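Long-range contacts in multi-copper Oxidase CueO (Ochrobactrum, PDB 6EVG), which oxidises phenolic compounds, with activity towards lignin model compounds and lignosulfonate, probably passing the electrons through its copper centres to dioxygen as related laccases do: residues S329-S334 / S421-D426; A441-L446 / A470-H475; V41-H46 / N82-G87; A55-N60 / L144-L149; V215-V220 / F301-A306. One frame throughout, in Å; residues are numbered along the deposited sequence.

How the contacts relate
Contacts 1 and 2 build one sheet of the third cupredoxin-like unit: strand 422-428 bonds to strand 332-336 on one side and to strand 469-475 on the other, which in turn carries strand 442-448. Contact 1, at the outer edge, is rich in arginine-carboxylate pairs, whereas contact 2 is mostly buried and largely apolar. Contacts 3 and 4 are joined by the pairing of strands 36-46 and 54-59; the centre of contact 4 is about 36 Å from that of contact 1. Contact 3 lies partly at the surface and contact 4 is buried. Contact 5, in the middle unit, touches none of the others and combines a brief parallel pairing with valine packing.

Contact 1 of 5, residues S329-S334 / S421-D426; sequences SVKRRS and SWEIWD
Glu423 OE1 is gripped by two N-H groups. Arg333 NE reaches it across the contact at 2.7 Å, on the side of the second oxygen but somewhat out of the carboxylate plane. Trp425 NE1, from the glutamate's own strand, makes an almost straight 2.8 Å bond to the anti lone pair of the same Glu423 OE1. The guanidinium binds side-on, for Arg333 NH2 meets the syn lone pair of Glu423 OE2 at 3.0 Å, the two flat groups being turned 32° apart. With CG beside the backbone N (chi1 -57°) and the chain extended beyond, Arg333 runs alongside the indole: its CB lies over one face of the Trp425 five-membered ring in a CH-pi contact. Replacing Glu423 by an alanine would take away the acceptor that Arg333 and the indole N-H share, and is likely to leave the guanidinium less firmly fixed, with a weak bond to Glu416 O remaining.

On the other face of the sheet Arg332 holds Asp426 in the same side-on way, with Arg332 NE 2.9 Å from Asp426 OD2 and approaching from above the carboxylate plane. Ile424 CG2 sits 3.6 Å above the centre of the Arg332 guanidinium. Lys469 and Glu471 extend this charge network, and a water joins Ser334 OG to Asp426 OD2. Between the two faces the strands pair in parallel, Arg333 N bonding to Ile424 O and Arg333 O accepting from Asp426 N. Charge pairing on both faces thus accompanies the backbone bonds at this sheet edge, and the arginine is likely to stabilise the buried Glu423 as a carboxylate.

Contact 2 of 5, residues A441-L446 / A470-H475; sequences ASFRIL and AEILVH
Phe443 and Ile472 form the close-packed heart of this antiparallel pair. Ile472 CD1 rests over one face of the Phe443 ring in a CH-pi contact, 4.1 Å from the centroid and 17° off the normal. Ile472 CG2 adds a second touch, 3.9 Å from Phe443 CD1, while Ile445 CG1 lies at the ring edge. The Phe443 ring is swung in between its own backbone N and carbonyl carbon (chi1 61°), on the face that also carries Val474. Phe436 and Ile438 of strand 434-438 close in on this same group of side chains.

The backbone is equally firm in the middle. Arg444 and Leu473, both buried, are a hydrogen-bonded pair, with Arg444 N to Leu473 O at 2.9 Å and Leu473 N to Arg444 O at 2.8 Å.

Both ends are less enclosed than this buried middle. At one, the partly exposed His475 meets Ser442 O nearly head-on through its N, but the return bond from Ser442 N to His475 O is weak at 3.4 Å. At the other, Leu446 and Glu471 are partly exposed, and Leu446 N to Glu471 O, at 2.8 Å, is the cross-strand bond. Leu446 CD2 folds back to within 3.9 Å of Leu473 CB, whereas the Glu471 carboxylate reaches past strand 422-428 to pair with Arg332 of strand 332-336.

Such an aromatic-aliphatic interior between two sheets is that of a cupredoxin beta-sandwich. The strands of the facing sheet that pack here, or lie beside those that do, supply His434 and Cys490 to the copper site.

Contact 3 of 5, residues V41-H46 / N82-G87; sequences VQTGRH and NGMDEG
Val41 and Gly83 join the last step of a parallel strand pair in the first cupredoxin-like unit, where strand 75-82 passes into a loop through an Asx turn at Asn82. Gly83 N donates to Val41 O at 2.8 Å; the N-H is bent away from the line, at 137°, although it approaches close to the direction in which the carbonyl points. In the Asx turn Asn82 OD1 accepts from Met84 N at 2.9 Å, the donor standing above the amide plane. The same amide gives its other end to Glu86 O, with Asn82 ND2 at 2.8 Å, so both ends of the group are fixed.

Met84 then folds back on the strand. Its chain bends at the thioether (chi3 -60°), which brings Met84 CE to 3.8 Å from Val41 CG1. Further along, Met84 SD lies 4.0 Å from Thr43 CG2, and its CG passes over Gln42 CA. Water 2 accepts from Thr43 N and donates to Gly83 O, spanning the point where the chains diverge. The strand pair therefore ends by exchanging direct backbone bonds for a water bridge and an apolar thioether contact.

Contact 4 of 5, residues A55-N60 / L144-L149; sequences ASAGIN and LGIAGL
Ala57 and Leu144 bring two chain segments together that run only 18° apart without forming a regular parallel sheet. One lies on strand 54-59, an outer strand of its sheet; the other leaves helix 138-144 by a Schellman motif and heads into strand 148-153 of the facing sheet, so the contact spans the two layers of a cupredoxin-like sandwich. Ala57 N donates to Leu144 O at 3.0 Å, coming from far above the carbonyl plane. A water binds the same oxygen and also Ala55 O, at 2.7 Å from the latter, and so ties the strand to the helix end. Gly145 turns there with positive phi (137°), a site where a side chain would run into Ala57 O.

The side chains continue the seam. Ala57 CB touches both Leu144 CB, at 4.0 Å, and Ile146 CG1, at 3.6 Å. Ile146 has CG1 beside its backbone N (chi1 -59°) and CG2 beside the carbonyl carbon, which gives one branch to Ala57 and the other to Ile59. Ile59 crosses it at about a right angle, with Ile59 CG1 3.8 Å from Ile146 CG2. Val41 and Met84 of the adjoining strand and loop lean on this isoleucine too. Cutting Ile146 back to an alanine would probably open a gap between Ala57 and Ile59 and take away one of the side chains Met84 rests on. Beyond it the end of Ile59 reaches on to the backbone: Ile59 CD1 is 3.6 Å from Ala147 C.

Contact 5 of 5, residues V215-V220 / F301-A306; sequences VPASIV and FVVDAA
The Phe301 ring meets Val215 at its edge: Val215 CG1 lies near the ring plane, 4.0 Å from Phe301 CD1. Phe276 meets the same ring with the planes about 40° apart. The carboxylate of Asp304, the other flat group, is approached from above its plane by Ala306 N, 2.7 Å from Asp304 OD1, which closes an Asx turn.

Val215 turns CG1 away from its carbonyl carbon (chi1 -72°), and this sends that branch towards the phenylalanine while CG2 sits near Val302 O. Its backbone bonds to both sides of Val303, with Val215 N 2.9 Å from Val302 O and Asp304 N 2.8 Å from Val215 O. That is a single step of parallel pairing, and the side chains of Val215 and Val303 stand on the same face of the sheet.

Past Pro216 the chain bends away in an inverse gamma turn centred on Ala217, whose N is buried with no partner in the model. The turn still keeps hold of the strand through a methyl contact, Ala217 CB being 3.6 Å from Val303 CG1.

In the fold the contact is the end of an outer strand pair. Strand 212-215 is the outermost of its sheet and runs parallel to 295-303, which has strand 282-287 antiparallel on its other side. After the turn the chain enters strand 219-226 of a second sheet, between strands 170-178 and 269-275, while Phe276, just after strand 269-275, packs against Val215.

Contact 1 of 5, residues S329-S334 / S421-D426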
# COMPACT_ATOMS: atom_id res chain seq x y z
N SER A 329 15.65 19.61 -9.75
CA SER A 329 15.84 18.49 -10.69
C SER A 329 17.10 18.58 -11.53
O SER A 329 17.43 19.64 -12.07
CB SER A 329 14.64 18.39 -11.59
OG SER A 329 14.81 17.27 -12.44
N VAL A 330 17.82 17.44 -11.63
CA VAL A 330 18.99 17.34 -12.44
C VAL A 330 18.80 16.48 -13.66
O VAL A 330 19.76 16.39 -14.48
CB VAL A 330 20.20 16.84 -11.64
CG1 VAL A 330 20.45 17.72 -10.41
CG2 VAL A 330 20.05 15.38 -11.24
N LYS A 331 17.62 15.91 -13.88
CA LYS A 331 17.35 15.08 -15.02
C LYS A 331 15.88 14.91 -15.13
O LYS A 331 15.22 14.77 -14.10
CB LYS A 331 18.03 13.70 -14.83
CG LYS A 331 18.02 12.86 -16.12
CD LYS A 331 18.82 11.57 -16.00
CE LYS A 331 18.73 10.72 -17.24
NZ LYS A 331 19.41 11.29 -18.44
N ARG A 332 15.38 14.86 -16.35
CA ARG A 332 14.01 14.54 -16.63
C ARG A 332 13.94 13.19 -17.29
O ARG A 332 14.67 12.93 -18.28
CB ARG A 332 13.34 15.62 -17.48
CG ARG A 332 11.79 15.55 -17.45
CD ARG A 332 11.15 16.84 -17.87
NE ARG A 332 9.72 16.81 -17.70
CZ ARG A 332 9.05 17.67 -16.99
NH1 ARG A 332 9.68 18.70 -16.40
NH2 ARG A 332 7.76 17.54 -16.90
N ARG A 333 13.07 12.33 -16.81
CA ARG A 333 12.79 11.04 -17.38
C ARG A 333 11.35 10.93 -17.76
O ARG A 333 10.52 11.71 -17.26
CB ARG A 333 13.19 9.88 -16.44
CG ARG A 333 14.63 9.89 -16.01
CD ARG A 333 15.00 8.58 -15.30
NE ARG A 333 16.27 8.72 -14.60
CZ ARG A 333 17.42 8.20 -14.98
NH1 ARG A 333 17.54 7.53 -16.11
NH2 ARG A 333 18.51 8.46 -14.26
N SER A 334 11.01 9.92 -18.54
CA SER A 334 9.67 9.59 -18.92
C SER A 334 9.46 8.10 -18.92
O SER A 334 10.34 7.35 -19.37
CB SER A 334 9.41 10.13 -20.34
OG SER A 334 9.61 11.53 -20.46
N SER A 421 20.17 12.70 -5.40
CA SER A 421 19.73 13.62 -6.39
C SER A 421 18.23 13.69 -6.54
O SER A 421 17.49 12.87 -5.95
CB SER A 421 20.38 13.32 -7.73
OG SER A 421 19.81 12.18 -8.34
N TRP A 422 17.76 14.70 -7.25
CA TRP A 422 16.36 14.91 -7.58
C TRP A 422 16.19 14.77 -9.09
O TRP A 422 17.00 15.31 -9.86
CB TRP A 422 15.97 16.35 -7.19
CG TRP A 422 16.08 16.64 -5.74
CD1 TRP A 422 17.16 17.09 -5.09
CD2 TRP A 422 14.99 16.59 -4.77
NE1 TRP A 422 16.87 17.33 -3.76
CE2 TRP A 422 15.55 17.03 -3.55
CE3 TRP A 422 13.66 16.25 -4.83
CZ2 TRP A 422 14.80 17.12 -2.36
CZ3 TRP A 422 12.90 16.41 -3.67
CH2 TRP A 422 13.48 16.82 -2.46
N GLU A 423 15.09 14.17 -9.52
CA GLU A 423 14.73 14.05 -10.92
C GLU A 423 13.23 14.31 -11.08
O GLU A 423 12.47 14.06 -10.14
CB GLU A 423 15.05 12.66 -11.47
CG GLU A 423 16.50 12.24 -11.36
CD GLU A 423 16.81 10.90 -12.03
OE1 GLU A 423 15.84 10.20 -12.43
OE2 GLU A 423 18.00 10.57 -12.22
N ILE A 424 12.81 14.77 -12.24
CA ILE A 424 11.38 14.85 -12.60
C ILE A 424 11.07 13.73 -13.54
O ILE A 424 11.77 13.58 -14.55
CB ILE A 424 11.02 16.23 -13.19
CG1 ILE A 424 11.26 17.29 -12.12
CG2 ILE A 424 9.63 16.20 -13.73
CD1 ILE A 424 11.22 18.72 -12.56
N TRP A 425 10.05 12.95 -13.22
CA TRP A 425 9.59 11.87 -14.07
C TRP A 425 8.20 12.19 -14.62
O TRP A 425 7.26 12.47 -13.84
CB TRP A 425 9.53 10.57 -13.31
CG TRP A 425 10.87 9.99 -12.92
CD1 TRP A 425 12.09 10.61 -12.83
CD2 TRP A 425 11.12 8.62 -12.56
NE1 TRP A 425 13.08 9.72 -12.52
CE2 TRP A 425 12.50 8.50 -12.32
CE3 TRP A 425 10.30 7.50 -12.41
CZ2 TRP A 425 13.10 7.28 -12.00
CZ3 TRP A 425 10.89 6.29 -12.09
CH2 TRP A 425 12.25 6.18 -11.91
N ASP A 426 8.06 12.13 -15.93
CA ASP A 426 6.79 12.13 -16.68
C ASP A 426 6.27 10.71 -16.69
O ASP A 426 7.00 9.80 -17.10
CB ASP A 426 7.04 12.66 -18.16
CG ASP A 426 7.29 14.15 -18.25
OD1 ASP A 426 6.52 14.96 -17.72
OD2 ASP A 426 8.28 14.59 -18.88
O HOH W 1 10.26 14.41 -20.74

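Contact 2 of 5, residues A441-L446 / A470-H475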
# COMPACT_ATOMS: atom_id res chain seq x y z
N ALA A 441 12.90 5.29 -2.76
CA ALA A 441 12.88 6.70 -3.07
C ALA A 441 11.49 7.25 -2.67
O ALA A 441 10.57 6.46 -2.37
CB ALA A 441 13.16 6.94 -4.52
N SER A 442 11.40 8.55 -2.63
CA SER A 442 10.16 9.23 -2.30
C SER A 442 9.90 10.29 -3.35
O SER A 442 10.83 10.76 -3.99
CB SER A 442 10.20 9.82 -0.90
OG SER A 442 10.39 8.83 0.08
N PHE A 443 8.63 10.71 -3.51
CA PHE A 443 8.35 11.73 -4.49
C PHE A 443 7.25 12.68 -4.04
O PHE A 443 6.47 12.40 -3.10
CB PHE A 443 8.02 11.14 -5.87
CG PHE A 443 6.82 10.25 -5.91
CD1 PHE A 443 5.53 10.75 -6.04
CD2 PHE A 443 6.95 8.86 -5.82
CE1 PHE A 443 4.43 9.92 -6.15
CE2 PHE A 443 5.86 8.00 -5.93
CZ PHE A 443 4.60 8.55 -6.06
N ARG A 444 7.24 13.82 -4.71
CA ARG A 444 6.17 14.81 -4.63
C ARG A 444 5.45 14.86 -5.95
O ARG A 444 6.11 14.98 -6.99
CB ARG A 444 6.70 16.21 -4.29
CG ARG A 444 7.58 16.31 -3.08
CD ARG A 444 6.87 16.05 -1.76
NE ARG A 444 5.80 17.01 -1.45
CZ ARG A 444 6.01 18.25 -1.03
NH1 ARG A 444 7.21 18.76 -0.82
NH2 ARG A 444 4.93 19.01 -0.74
N ILE A 445 4.13 14.79 -5.97
CA ILE A 445 3.38 14.94 -7.21
C ILE A 445 3.40 16.45 -7.57
O ILE A 445 2.99 17.30 -6.79
CB ILE A 445 1.96 14.43 -7.08
CG1 ILE A 445 1.95 12.94 -6.75
CG2 ILE A 445 1.17 14.75 -8.33
CD1 ILE A 445 0.61 12.36 -6.41
N LEU A 446 3.88 16.75 -8.77
CA LEU A 446 3.86 18.11 -9.32
C LEU A 446 2.63 18.44 -10.07
O LEU A 446 2.11 19.57 -9.96
CB LEU A 446 5.09 18.32 -10.24
CG LEU A 446 6.44 18.14 -9.63
CD1 LEU A 446 7.50 18.24 -10.70
CD2 LEU A 446 6.74 19.09 -8.50
N ALA A 470 0.98 12.34 -15.44
CA ALA A 470 1.45 12.91 -14.20
C ALA A 470 2.88 13.34 -14.31
O ALA A 470 3.65 12.75 -15.11
CB ALA A 470 1.31 11.95 -13.04
N GLU A 471 3.27 14.29 -13.50
CA GLU A 471 4.67 14.65 -13.31
C GLU A 471 5.01 14.55 -11.84
O GLU A 471 4.25 15.06 -11.00
CB GLU A 471 5.00 16.10 -13.74
CG GLU A 471 4.71 16.43 -15.19
CD GLU A 471 4.79 17.90 -15.51
OE1 GLU A 471 5.55 18.59 -14.87
OE2 GLU A 471 4.24 18.29 -16.56
N ILE A 472 6.12 13.87 -11.52
CA ILE A 472 6.53 13.68 -10.12
C ILE A 472 7.96 14.13 -9.95
O ILE A 472 8.77 14.02 -10.88
CB ILE A 472 6.31 12.25 -9.60
CG1 ILE A 472 7.20 11.23 -10.35
CG2 ILE A 472 4.84 11.88 -9.71
CD1 ILE A 472 7.18 9.83 -9.74
N LEU A 473 8.29 14.60 -8.76
CA LEU A 473 9.61 15.06 -8.35
C LEU A 473 10.16 13.99 -7.40
O LEU A 473 9.65 13.85 -6.29
CB LEU A 473 9.56 16.45 -7.73
CG LEU A 473 10.88 16.99 -7.18
CD1 LEU A 473 11.91 17.21 -8.33
CD2 LEU A 473 10.65 18.29 -6.43
N VAL A 474 11.14 13.23 -7.84
CA VAL A 474 11.69 12.06 -7.09
C VAL A 474 12.99 12.44 -6.42
O VAL A 474 13.87 13.07 -7.04
CB VAL A 474 11.92 10.90 -8.06
CG1 VAL A 474 12.32 9.64 -7.29
CG2 VAL A 474 10.74 10.61 -8.96
N HIS A 475 13.13 12.01 -5.16
CA HIS A 475 14.33 12.18 -4.39
C HIS A 475 14.95 10.81 -4.11
O HIS A 475 14.32 9.97 -3.46
CB HIS A 475 14.04 12.92 -3.08
CG HIS A 475 15.25 13.35 -2.34
ND1 HIS A 475 15.27 13.46 -0.99
CD2 HIS A 475 16.47 13.74 -2.78
CE1 HIS A 475 16.45 13.90 -0.60
NE2 HIS A 475 17.20 14.11 -1.68

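Contact 3 of 5, residues V41-H46 / N82-G87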
# COMPACT_ATOMS: atom_id res chain seq x y z
N VAL A 41 6.01 -16.06 8.09
CA VAL A 41 5.12 -16.19 6.93
C VAL A 41 4.68 -17.65 6.86
O VAL A 41 5.52 -18.57 6.95
CB VAL A 41 5.85 -15.74 5.64
CG1 VAL A 41 4.89 -15.82 4.49
CG2 VAL A 41 6.44 -14.33 5.82
N GLN A 42 3.38 -17.89 6.67
CA GLN A 42 2.84 -19.21 6.79
C GLN A 42 1.55 -19.36 6.01
O GLN A 42 0.80 -18.40 5.86
CB GLN A 42 2.58 -19.55 8.26
CG GLN A 42 1.62 -18.56 8.92
CD GLN A 42 1.65 -18.64 10.44
OE1 GLN A 42 0.77 -19.28 11.03
NE2 GLN A 42 2.60 -17.98 11.09
N THR A 43 1.28 -20.57 5.54
CA THR A 43 -0.02 -20.89 4.95
C THR A 43 -1.02 -21.26 6.03
O THR A 43 -0.66 -21.62 7.16
CB THR A 43 0.06 -21.97 3.87
OG1 THR A 43 0.51 -23.16 4.50
CG2 THR A 43 0.95 -21.58 2.71
N GLY A 44 -2.30 -21.22 5.66
CA GLY A 44 -3.33 -21.67 6.59
C GLY A 44 -4.69 -21.65 5.86
O GLY A 44 -4.74 -21.74 4.64
N ARG A 45 -5.74 -21.45 6.67
CA ARG A 45 -7.08 -21.26 6.15
C ARG A 45 -7.69 -20.12 6.91
O ARG A 45 -7.39 -19.92 8.09
CB ARG A 45 -7.94 -22.54 6.27
CG ARG A 45 -7.32 -23.74 5.60
CD ARG A 45 -8.18 -24.94 5.65
NE ARG A 45 -9.32 -24.76 4.78
CZ ARG A 45 -9.27 -24.82 3.45
NH1 ARG A 45 -8.16 -25.11 2.87
NH2 ARG A 45 -10.33 -24.61 2.69
N HIS A 46 -8.59 -19.40 6.23
CA HIS A 46 -9.17 -18.17 6.81
C HIS A 46 -10.65 -18.06 6.47
O HIS A 46 -11.03 -18.29 5.32
CB HIS A 46 -8.40 -16.96 6.29
CG HIS A 46 -8.94 -15.65 6.74
ND1 HIS A 46 -8.74 -15.15 8.00
CD2 HIS A 46 -9.73 -14.76 6.08
CE1 HIS A 46 -9.36 -13.97 8.09
NE2 HIS A 46 -9.95 -13.71 6.94
N ASN A 82 10.45 -17.89 6.99
CA ASN A 82 9.62 -18.44 5.94
C ASN A 82 9.17 -19.81 6.32
O ASN A 82 9.91 -20.79 6.21
CB ASN A 82 10.35 -18.46 4.61
CG ASN A 82 9.49 -18.98 3.49
OD1 ASN A 82 8.29 -19.25 3.70
ND2 ASN A 82 10.03 -19.09 2.28
N GLY A 83 7.94 -19.93 6.84
CA GLY A 83 7.37 -21.18 7.18
C GLY A 83 6.62 -21.89 6.07
O GLY A 83 5.90 -22.85 6.32
N MET A 84 6.78 -21.43 4.82
CA MET A 84 6.15 -22.05 3.66
C MET A 84 7.10 -22.99 2.92
O MET A 84 8.30 -22.99 3.15
CB MET A 84 5.61 -20.99 2.73
CG MET A 84 4.70 -20.01 3.42
SD MET A 84 3.81 -18.87 2.28
CE MET A 84 5.17 -18.06 1.48
N ASP A 85 6.52 -23.75 1.99
CA ASP A 85 7.26 -24.69 1.12
C ASP A 85 7.76 -24.07 -0.18
O ASP A 85 8.23 -24.79 -1.06
CB ASP A 85 6.46 -25.95 0.89
CG ASP A 85 5.20 -25.73 0.11
OD1 ASP A 85 5.00 -24.64 -0.44
OD2 ASP A 85 4.38 -26.65 0.12
N GLU A 86 7.71 -22.74 -0.27
CA GLU A 86 8.20 -22.02 -1.42
C GLU A 86 8.86 -20.72 -0.93
O GLU A 86 8.54 -20.25 0.15
CB GLU A 86 7.10 -21.69 -2.45
CG GLU A 86 5.97 -20.84 -1.87
CD GLU A 86 4.99 -20.29 -2.88
OE1 GLU A 86 5.38 -20.00 -4.04
OE2 GLU A 86 3.81 -20.07 -2.50
N GLY A 87 9.72 -20.16 -1.78
CA GLY A 87 10.40 -18.93 -1.42
C GLY A 87 9.44 -17.75 -1.24
O GLY A 87 8.40 -17.68 -1.90
O HOH W 2 3.12 -22.71 6.16

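Contact 4 of 5, residues A55-N60 / L144-L149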
# COMPACT_ATOMS: atom_id res chain seq x y z
N ALA A 55 -8.44 -21.41 1.53
CA ALA A 55 -6.97 -21.45 1.63
C ALA A 55 -6.40 -20.05 1.67
O ALA A 55 -6.89 -19.16 0.96
CB ALA A 55 -6.41 -22.17 0.42
N SER A 56 -5.35 -19.85 2.45
CA SER A 56 -4.81 -18.53 2.69
C SER A 56 -3.34 -18.60 3.07
O SER A 56 -2.75 -19.69 3.22
CB SER A 56 -5.65 -17.84 3.77
OG SER A 56 -5.52 -18.48 5.00
N ALA A 57 -2.74 -17.43 3.29
CA ALA A 57 -1.42 -17.32 3.90
C ALA A 57 -1.35 -15.98 4.58
O ALA A 57 -2.01 -15.03 4.16
CB ALA A 57 -0.31 -17.47 2.87
N GLY A 58 -0.53 -15.88 5.62
CA GLY A 58 -0.39 -14.66 6.37
C GLY A 58 0.89 -14.60 7.13
O GLY A 58 1.80 -15.40 6.92
N ILE A 59 0.96 -13.62 8.03
CA ILE A 59 2.14 -13.36 8.85
C ILE A 59 1.71 -13.49 10.30
O ILE A 59 0.78 -12.79 10.76
CB ILE A 59 2.75 -11.97 8.56
CG1 ILE A 59 3.03 -11.81 7.06
CG2 ILE A 59 3.98 -11.77 9.42
CD1 ILE A 59 3.58 -10.49 6.65
N ASN A 60 2.35 -14.41 11.04
CA ASN A 60 1.96 -14.68 12.42
C ASN A 60 0.48 -15.10 12.51
O ASN A 60 -0.20 -14.86 13.53
CB ASN A 60 2.26 -13.54 13.36
CG ASN A 60 3.72 -13.21 13.44
OD1 ASN A 60 4.59 -13.97 12.98
ND2 ASN A 60 4.05 -12.09 14.06
N LEU A 144 -3.21 -14.46 -1.50
CA LEU A 144 -3.40 -15.44 -0.44
C LEU A 144 -3.59 -14.79 0.89
O LEU A 144 -4.30 -15.34 1.74
CB LEU A 144 -2.23 -16.43 -0.43
CG LEU A 144 -2.28 -17.55 -1.50
CD1 LEU A 144 -0.91 -18.20 -1.63
CD2 LEU A 144 -3.34 -18.56 -1.16
N GLY A 145 -2.88 -13.67 1.11
CA GLY A 145 -3.12 -12.85 2.29
C GLY A 145 -1.87 -12.34 2.99
O GLY A 145 -2.00 -11.74 4.07
N ILE A 146 -0.67 -12.50 2.42
CA ILE A 146 0.53 -12.13 3.15
C ILE A 146 0.77 -10.63 3.12
O ILE A 146 1.09 -10.06 2.06
CB ILE A 146 1.75 -12.90 2.57
CG1 ILE A 146 1.55 -14.41 2.65
CG2 ILE A 146 3.01 -12.47 3.30
CD1 ILE A 146 2.51 -15.17 1.70
N ALA A 147 0.60 -10.00 4.27
CA ALA A 147 0.87 -8.57 4.44
C ALA A 147 0.83 -8.25 5.90
O ALA A 147 0.18 -8.94 6.67
CB ALA A 147 -0.15 -7.69 3.72
N GLY A 148 1.51 -7.16 6.26
CA GLY A 148 1.37 -6.57 7.60
C GLY A 148 1.52 -5.05 7.50
O GLY A 148 1.78 -4.54 6.43
N LEU A 149 1.34 -4.40 8.64
CA LEU A 149 1.35 -2.95 8.72
C LEU A 149 2.53 -2.49 9.55
O LEU A 149 2.99 -3.21 10.43
CB LEU A 149 0.02 -2.43 9.31
CG LEU A 149 -1.22 -2.89 8.60
CD1 LEU A 149 -2.47 -2.38 9.30
CD2 LEU A 149 -1.22 -2.48 7.13
O HOH W 3 -6.68 -16.49 0.55

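Contact 5 of 5, residues V215-V220 / F301-A306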
# COMPACT_ATOMS: atom_id res chain seq x y z
N VAL A 215 -17.17 2.83 17.70
CA VAL A 215 -16.27 3.96 17.87
C VAL A 215 -16.82 4.90 18.93
O VAL A 215 -18.05 4.95 19.16
CB VAL A 215 -16.05 4.73 16.54
CG1 VAL A 215 -15.19 3.90 15.58
CG2 VAL A 215 -17.36 5.14 15.90
N PRO A 216 -15.95 5.67 19.60
CA PRO A 216 -16.42 6.73 20.49
C PRO A 216 -17.09 7.86 19.71
O PRO A 216 -16.83 8.05 18.52
CB PRO A 216 -15.14 7.19 21.19
CG PRO A 216 -14.07 6.90 20.14
CD PRO A 216 -14.48 5.68 19.46
N ALA A 217 -17.91 8.65 20.42
CA ALA A 217 -18.51 9.84 19.87
C ALA A 217 -17.51 10.98 19.94
O ALA A 217 -17.65 11.94 20.69
CB ALA A 217 -19.79 10.19 20.61
N SER A 218 -16.49 10.90 19.08
CA SER A 218 -15.38 11.81 19.08
C SER A 218 -14.70 11.75 17.70
O SER A 218 -15.17 11.08 16.79
CB SER A 218 -14.41 11.48 20.24
OG SER A 218 -13.82 10.22 20.05
N ILE A 219 -13.55 12.39 17.62
CA ILE A 219 -12.73 12.33 16.37
C ILE A 219 -11.93 11.03 16.38
O ILE A 219 -11.22 10.70 17.34
CB ILE A 219 -11.78 13.54 16.32
CG1 ILE A 219 -12.43 14.87 16.47
CG2 ILE A 219 -10.92 13.45 15.04
CD1 ILE A 219 -13.40 15.16 15.46
N VAL A 220 -12.06 10.28 15.27
CA VAL A 220 -11.42 9.00 15.10
C VAL A 220 -10.49 9.06 13.91
O VAL A 220 -10.84 9.56 12.86
CB VAL A 220 -12.50 7.91 14.95
CG1 VAL A 220 -11.91 6.55 14.54
CG2 VAL A 220 -13.29 7.78 16.23
N PHE A 301 -19.88 1.70 10.82
CA PHE A 301 -19.42 2.28 12.08
C PHE A 301 -20.67 2.56 12.93
O PHE A 301 -21.63 3.19 12.47
CB PHE A 301 -18.71 3.61 11.84
CG PHE A 301 -17.43 3.48 11.12
CD1 PHE A 301 -16.26 3.18 11.81
CD2 PHE A 301 -17.34 3.63 9.76
CE1 PHE A 301 -15.07 3.08 11.16
CE2 PHE A 301 -16.10 3.48 9.09
CZ PHE A 301 -14.98 3.22 9.82
N VAL A 302 -20.63 2.12 14.18
CA VAL A 302 -21.66 2.39 15.17
C VAL A 302 -21.01 3.09 16.37
O VAL A 302 -19.94 2.73 16.77
CB VAL A 302 -22.38 1.13 15.57
CG1 VAL A 302 -23.09 0.45 14.40
CG2 VAL A 302 -21.53 0.18 16.31
N VAL A 303 -21.65 4.12 16.87
CA VAL A 303 -21.13 4.86 18.01
C VAL A 303 -21.50 4.20 19.31
O VAL A 303 -22.65 3.88 19.48
CB VAL A 303 -21.59 6.31 18.00
CG1 VAL A 303 -21.00 7.11 19.12
CG2 VAL A 303 -21.19 6.94 16.66
N ASP A 304 -20.50 4.02 20.19
CA ASP A 304 -20.74 3.43 21.50
C ASP A 304 -20.65 4.52 22.51
O ASP A 304 -19.56 5.06 22.80
CB ASP A 304 -19.71 2.33 21.82
CG ASP A 304 -19.91 1.68 23.19
OD1 ASP A 304 -20.69 2.20 24.02
OD2 ASP A 304 -19.25 0.63 23.44
N ALA A 305 -21.82 4.76 23.11
CA ALA A 305 -22.02 5.78 24.09
C ALA A 305 -21.24 5.56 25.39
O ALA A 305 -21.14 6.51 26.16
CB ALA A 305 -23.52 5.92 24.40
N ALA A 306 -20.78 4.34 25.66
CA ALA A 306 -20.04 4.04 26.90
C ALA A 306 -18.59 4.52 26.86
O ALA A 306 -17.89 4.52 27.86
CB ALA A 306 -20.05 2.57 27.15